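Local coordinates for protein 15-O-acetyltransferase (Fusarium sporotrichioides, PDB 3FOT) that acetylates the 15-hydroxyl of trichothecene precursors as part of the fungal pathway that makes mycotoxins such as T-2 toxin, at residues Asp330-Ser335 and Arg364-Lys369; Thr310-Val315 and Ser388-Ile393. One frame throughout, in Å; residues are numbered along the deposited sequence. Where two conformers were deposited one is given.

Interaction 1: residues Asp330-Ser335 and Arg364-Lys369; sequences DEVFIS and RIENLK
Phe333 and Ile365 face each other as a hydrogen-bonded pair in the two-stranded antiparallel sheet formed by strands 333-340 and 358-365. Ile365 N gives a fairly straight bond to Phe333 O (2.8 Å, 160° at the hydrogen). The return bond, Phe333 N to Ile365 O, is 2.9 Å and more bent. Phe333 O also takes a CA-H contact from Arg364. Toward the open end of the strands the chains part, and two waters bridge here, each in hydrogen-bonding contact with Glu331 O, one accepting from Asn367 N and the other from Leu368 N.

Phe333 can be followed outward from the backbone. Its CB touches Leu368 CD2 at 4.1 Å and lies near Ile365 O. With CG anti to the backbone N (chi1 180°), the ring runs alongside Ile365, and CD2 of Phe333 lies 4.0 Å from Ile365 CD1. Farther out, the ring rests on Val315 and Leu318 of helix 306-321, which covers this buried face together with helix 379-401. Leu368, three residues on from Ile365, sets CD1 against Phe333 N and Glu331 O.

The other face, carrying Ile334 and Arg364, is more open. These two side chains run side by side, and Ile334 CD1 ends 3.8 Å from Arg364 NH1. A bend at chi3 (39°) swings the Arg364 guanidinium forward toward Glu366, and Val332 CG1 lies over one of its faces, near the rim. Val332 CG1 also packs on Glu366 CG at 3.8 Å. At the guanidinium edge, nearly in its plane, Arg364 NH2 makes a salt bridge of 3.1 Å to Glu366 OE1, within its own segment, meeting the oxygen from above the carboxylate plane.

Interaction 2: residues Thr310-Val315 and Ser388-Ile393; sequences TQAAIV and SACRNI
Ala312 of helix 306-321 presses its methyl against helix 379-401, with CB 3.8 Å from Ala389 CB and just as far from Cys390 SG. Such small residues let the two backbones come close: the short axes pass 8.6 Å apart, and their N-to-C directions differ by 118°, so the helices run strongly askew of one another. Ala312 and Ala389 mark the nearest approach of the backbones, at 5.3 Å between their CA atoms.

One turn on from Ala389, Ile393 fills the other half of the contact. Its CG1 is anti to the carbonyl carbon (chi1 -65°), and the chain then extends so that CD1 reaches in between Gln311 and Ala312. Ile393 CD1 lies 3.4 Å from Ala312 N, a close fit against the helix backbone, and 3.6 Å from Gln311 CG. Gln311 meets it with the aliphatic part of its chain: CB and CG lean on the isoleucine, while the bend at chi2 (69°) turns the amide away from it. No hydrogen bond spans the two segments; the side-chain contacts are apolar, with a methyl also set against a backbone N.

Outside this first shell, the helices are placed by their neighbours. Ala313, on the far flank of its helix, packs on Ile510, Phe513 and Met514 of helix 500-516, and Gln311 also leans on Phe436 of strand 435-441. Within helix 379-401, Asn392 ND2 bonds back to Ser388 O at 2.8 Å, where Asn392 N also donates; this loops the side chain onto its own preceding turn. The whole is a close helix-helix crossing at an alanine-alanine contact, within an enzyme of the BAHD superfamily of CoA-dependent acyltransferases.

How the interactions relate
Interaction 1 is nested along the chain inside the loop closed by interaction 2: helix 306-321 leads on to strand 333-340, and strand 358-365 leads on to helix 379-401. The antiparallel strand pair therefore lies against the helix pair that flanks it in sequence. Phe333 and Ile365 reach Val315, while Ile365 also meets Asn392 and Ile393, joining both contacts through one apolar layer. Interaction 2 is wholly buried, its side-chain contacts apolar, without a hydrogen bond across it. Interaction 1 is partly buried: backbone bonds tie its strands, waters link the chains where they separate, and a salt bridge within 364-369 lies on the side turned from the helices.

Interaction 1: residues Asp330-Ser335 and Arg364-Lys369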
loop_
_atom_site.group_PDB
_atom_site.type_symbol
_atom_site.label_atom_id
_atom_site.label_comp_id
_atom_site.label_asym_id
_atom_site.label_seq_id
_atom_site.Cartn_x
_atom_site.Cartn_y
_atom_site.Cartn_z
ATOM N N ASP A 330 -33.591 -3.627 -6.808
ATOM C CA ASP A 330 -32.743 -4.786 -7.038
ATOM C C ASP A 330 -31.261 -4.443 -7.144
ATOM O O ASP A 330 -30.489 -5.219 -7.698
ATOM C CB ASP A 330 -33.195 -5.532 -8.292
ATOM C CG ASP A 330 -34.640 -5.976 -8.208
ATOM O OD1 ASP A 330 -35.172 -6.068 -7.083
ATOM O OD2 ASP A 330 -35.234 -6.234 -9.269
ATOM N N GLU A 331 -30.869 -3.294 -6.596
ATOM C CA GLU A 331 -29.461 -2.900 -6.598
ATOM C C GLU A 331 -28.594 -3.929 -5.888
ATOM O O GLU A 331 -28.995 -4.527 -4.890
ATOM C CB GLU A 331 -29.266 -1.559 -5.915
ATOM C CG GLU A 331 -29.782 -0.407 -6.716
ATOM C CD GLU A 331 -28.791 0.180 -7.701
ATOM O OE1 GLU A 331 -27.619 -0.249 -7.758
ATOM O OE2 GLU A 331 -29.204 1.113 -8.419
ATOM N N VAL A 332 -27.398 -4.125 -6.420
ATOM C CA VAL A 332 -26.427 -4.991 -5.776
ATOM C C VAL A 332 -25.199 -4.151 -5.512
ATOM O O VAL A 332 -24.712 -3.473 -6.418
ATOM C CB VAL A 332 -26.039 -6.171 -6.687
ATOM C CG1 VAL A 332 -25.219 -7.209 -5.920
ATOM C CG2 VAL A 332 -27.289 -6.817 -7.269
ATOM N N PHE A 333 -24.709 -4.184 -4.275
ATOM C CA PHE A 333 -23.414 -3.577 -3.989
ATOM C C PHE A 333 -22.357 -4.505 -4.558
ATOM O O PHE A 333 -22.256 -5.660 -4.152
ATOM C CB PHE A 333 -23.204 -3.350 -2.493
ATOM C CG PHE A 333 -21.880 -2.739 -2.180
ATOM C CD1 PHE A 333 -21.711 -1.359 -2.240
ATOM C CD2 PHE A 333 -20.795 -3.544 -1.867
ATOM C CE1 PHE A 333 -20.444 -0.776 -1.983
ATOM C CE2 PHE A 333 -19.539 -2.970 -1.607
ATOM C CZ PHE A 333 -19.382 -1.595 -1.666
ATOM N N ILE A 334 -21.623 -3.995 -5.539
ATOM C CA ILE A 334 -20.575 -4.747 -6.218
ATOM C C ILE A 334 -19.307 -3.903 -6.129
ATOM O O ILE A 334 -19.300 -2.713 -6.466
ATOM C CB ILE A 334 -20.928 -5.027 -7.703
ATOM C CG1 ILE A 334 -22.211 -5.867 -7.806
ATOM C CG2 ILE A 334 -19.770 -5.748 -8.420
ATOM C CD1 ILE A 334 -22.754 -5.988 -9.209
ATOM N N SER A 335 -18.238 -4.527 -5.667
ATOM C CA SER A 335 -16.978 -3.828 -5.501
ATOM C C SER A 335 -15.829 -4.733 -5.936
ATOM O O SER A 335 -15.563 -5.752 -5.287
ATOM C CB SER A 335 -16.771 -3.403 -4.046
ATOM O OG SER A 335 -15.559 -2.671 -3.922
ATOM N N ARG A 364 -19.823 -8.837 -3.419
ATOM C CA ARG A 364 -21.211 -8.662 -3.808
ATOM C C ARG A 364 -22.115 -8.772 -2.606
ATOM O O ARG A 364 -22.022 -9.736 -1.841
ATOM C CB ARG A 364 -21.620 -9.725 -4.829
ATOM C CG ARG A 364 -20.934 -9.627 -6.156
ATOM C CD ARG A 364 -21.391 -10.774 -7.068
ATOM N NE ARG A 364 -22.825 -11.055 -6.909
ATOM C CZ ARG A 364 -23.797 -10.541 -7.657
ATOM N NH1 ARG A 364 -23.523 -9.705 -8.655
ATOM N NH2 ARG A 364 -25.059 -10.869 -7.405
ATOM N N ILE A 365 -22.976 -7.774 -2.426
ATOM C CA ILE A 365 -23.980 -7.834 -1.362
ATOM C C ILE A 365 -25.329 -7.488 -2.004
ATOM O O ILE A 365 -25.503 -6.390 -2.519
ATOM C CB ILE A 365 -23.680 -6.868 -0.180
ATOM C CG1 ILE A 365 -22.279 -7.129 0.425
ATOM C CG2 ILE A 365 -24.812 -6.956 0.883
ATOM C CD1 ILE A 365 -21.714 -5.972 1.224
ATOM N N GLU A 366 -26.247 -8.459 -2.008
ATOM C CA GLU A 366 -27.600 -8.244 -2.508
ATOM C C GLU A 366 -28.517 -7.960 -1.328
ATOM O O GLU A 366 -28.093 -8.030 -0.166
ATOM C CB GLU A 366 -28.121 -9.479 -3.260
ATOM C CG GLU A 366 -27.213 -10.050 -4.347
ATOM C CD GLU A 366 -27.735 -11.390 -4.852
ATOM O OE1 GLU A 366 -26.921 -12.219 -5.288
ATOM O OE2 GLU A 366 -28.971 -11.616 -4.803
ATOM N N ASN A 367 -29.774 -7.646 -1.639
ATOM C CA ASN A 367 -30.825 -7.319 -0.663
ATOM C C ASN A 367 -30.397 -6.240 0.318
ATOM O O ASN A 367 -30.424 -6.376 1.555
ATOM C CB ASN A 367 -31.405 -8.550 0.032
ATOM C CG ASN A 367 -32.808 -8.295 0.588
ATOM O OD1 ASN A 367 -33.357 -7.193 0.466
ATOM N ND2 ASN A 367 -33.391 -9.321 1.192
ATOM N N LEU A 368 -30.032 -5.114 -0.273
ATOM C CA LEU A 368 -29.548 -3.982 0.504
ATOM C C LEU A 368 -30.617 -3.428 1.452
ATOM O O LEU A 368 -30.292 -2.957 2.549
ATOM C CB LEU A 368 -28.982 -2.894 -0.420
ATOM C CG LEU A 368 -27.775 -3.343 -1.262
ATOM C CD1 LEU A 368 -27.295 -2.218 -2.195
ATOM C CD2 LEU A 368 -26.634 -3.795 -0.361
ATOM N N LYS A 369 -31.894 -3.524 1.078
ATOM C CA LYS A 369 -32.925 -2.972 1.955
ATOM C C LYS A 369 -32.940 -3.712 3.288
ATOM O O LYS A 369 -33.133 -3.080 4.328
ATOM C CB LYS A 369 -34.331 -3.021 1.316
ATOM C CG LYS A 369 -35.448 -2.370 2.157
ATOM C CD LYS A 369 -35.052 -1.014 2.792
ATOM C CE LYS A 369 -36.200 -0.400 3.583
ATOM N NZ LYS A 369 -36.762 -1.306 4.647
HETATM O O HOH W 1 -30.188 -7.074 -4.665
HETATM O O HOH W 2 -31.049 -4.249 -3.040
#

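Interaction 2: residues Thr310-Val315 and Ser388-Ile393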
loop_
_atom_site.group_PDB
_atom_site.type_symbol
_atom_site.label_atom_id
_atom_site.label_comp_id
_atom_site.label_asym_id
_atom_site.label_seq_id
_atom_site.Cartn_x
_atom_site.Cartn_y
_atom_site.Cartn_z
ATOM N N THR A 310 -15.224 -4.221 8.680
ATOM C CA THR A 310 -15.028 -2.881 8.142
ATOM C C THR A 310 -15.753 -2.721 6.797
ATOM O O THR A 310 -16.408 -1.716 6.548
ATOM C CB THR A 310 -13.528 -2.511 8.017
ATOM O OG1 THR A 310 -12.913 -2.676 9.298
ATOM C CG2 THR A 310 -13.358 -1.073 7.589
ATOM N N GLN A 311 -15.605 -3.705 5.926
ATOM C CA GLN A 311 -16.297 -3.651 4.641
ATOM C C GLN A 311 -17.831 -3.590 4.824
ATOM O O GLN A 311 -18.531 -2.881 4.082
ATOM C CB GLN A 311 -15.865 -4.834 3.760
ATOM C CG GLN A 311 -16.620 -4.937 2.429
ATOM C CD GLN A 311 -16.285 -3.831 1.447
ATOM O OE1 GLN A 311 -15.463 -4.037 0.534
ATOM N NE2 GLN A 311 -16.930 -2.663 1.605
ATOM N N ALA A 312 -18.341 -4.346 5.800
ATOM C CA ALA A 312 -19.751 -4.309 6.163
ATOM C C ALA A 312 -20.185 -2.891 6.606
ATOM O O ALA A 312 -21.221 -2.365 6.164
ATOM C CB ALA A 312 -20.014 -5.331 7.269
ATOM N N ALA A 313 -19.379 -2.279 7.473
ATOM C CA ALA A 313 -19.685 -0.972 8.034
ATOM C C ALA A 313 -19.649 0.121 6.947
ATOM O O ALA A 313 -20.466 1.066 6.947
ATOM C CB ALA A 313 -18.703 -0.666 9.175
ATOM N N ILE A 314 -18.721 -0.045 6.006
ATOM C CA ILE A 314 -18.637 0.826 4.831
ATOM C C ILE A 314 -19.958 0.843 4.063
ATOM O O ILE A 314 -20.471 1.910 3.693
ATOM C CB ILE A 314 -17.441 0.415 3.935
ATOM C CG1 ILE A 314 -16.152 0.876 4.641
ATOM C CG2 ILE A 314 -17.571 0.983 2.510
ATOM C CD1 ILE A 314 -14.853 0.252 4.068
ATOM N N VAL A 315 -20.488 -0.357 3.835
ATOM C CA VAL A 315 -21.762 -0.537 3.119
ATOM C C VAL A 315 -22.937 0.024 3.906
ATOM O O VAL A 315 -23.726 0.812 3.362
ATOM C CB VAL A 315 -21.941 -2.003 2.684
ATOM C CG1 VAL A 315 -23.346 -2.255 2.134
ATOM C CG2 VAL A 315 -20.916 -2.298 1.588
ATOM N N SER A 388 -25.065 -10.012 8.590
ATOM C CA SER A 388 -25.558 -10.413 7.250
ATOM C C SER A 388 -24.564 -9.979 6.181
ATOM O O SER A 388 -24.167 -10.759 5.298
ATOM C CB SER A 388 -26.911 -9.728 6.985
ATOM O OG SER A 388 -27.432 -10.055 5.707
ATOM N N ALA A 389 -24.175 -8.706 6.254
ATOM C CA ALA A 389 -23.230 -8.153 5.297
ATOM C C ALA A 389 -21.888 -8.894 5.346
ATOM O O ALA A 389 -21.359 -9.265 4.297
ATOM C CB ALA A 389 -23.052 -6.690 5.520
ATOM N N CYS A 390 -21.358 -9.133 6.551
ATOM C CA CYS A 390 -20.106 -9.916 6.697
ATOM C C CYS A 390 -20.190 -11.292 6.052
ATOM O O CYS A 390 -19.241 -11.733 5.423
ATOM C CB CYS A 390 -19.714 -10.108 8.154
ATOM S SG CYS A 390 -19.133 -8.604 8.974
ATOM N N ARG A 391 -21.316 -11.983 6.220
ATOM C CA ARG A 391 -21.468 -13.316 5.629
ATOM C C ARG A 391 -21.505 -13.254 4.096
ATOM O O ARG A 391 -20.902 -14.104 3.441
ATOM C CB ARG A 391 -22.709 -14.027 6.187
ATOM C CG ARG A 391 -22.659 -14.244 7.699
ATOM C CD ARG A 391 -23.742 -15.220 8.216
ATOM N NE ARG A 391 -23.727 -15.312 9.686
ATOM C CZ ARG A 391 -22.823 -15.994 10.389
ATOM N NH1 ARG A 391 -21.852 -16.664 9.774
ATOM N NH2 ARG A 391 -22.885 -16.013 11.716
ATOM N N ASN A 392 -22.185 -12.238 3.553
ATOM C CA ASN A 392 -22.192 -11.918 2.110
ATOM C C ASN A 392 -20.770 -11.613 1.605
ATOM O O ASN A 392 -20.333 -12.113 0.562
ATOM C CB ASN A 392 -23.074 -10.695 1.807
ATOM C CG ASN A 392 -24.568 -11.021 1.652
ATOM O OD1 ASN A 392 -25.048 -11.215 0.547
ATOM N ND2 ASN A 392 -25.306 -11.027 2.753
ATOM N N ILE A 393 -20.050 -10.774 2.344
ATOM C CA ILE A 393 -18.668 -10.428 2.000
ATOM C C ILE A 393 -17.753 -11.657 1.972
ATOM O O ILE A 393 -17.039 -11.891 0.988
ATOM C CB ILE A 393 -18.114 -9.341 2.956
ATOM C CG1 ILE A 393 -18.888 -8.044 2.763
ATOM C CG2 ILE A 393 -16.571 -9.080 2.732
ATOM C CD1 ILE A 393 -18.938 -7.174 4.024
#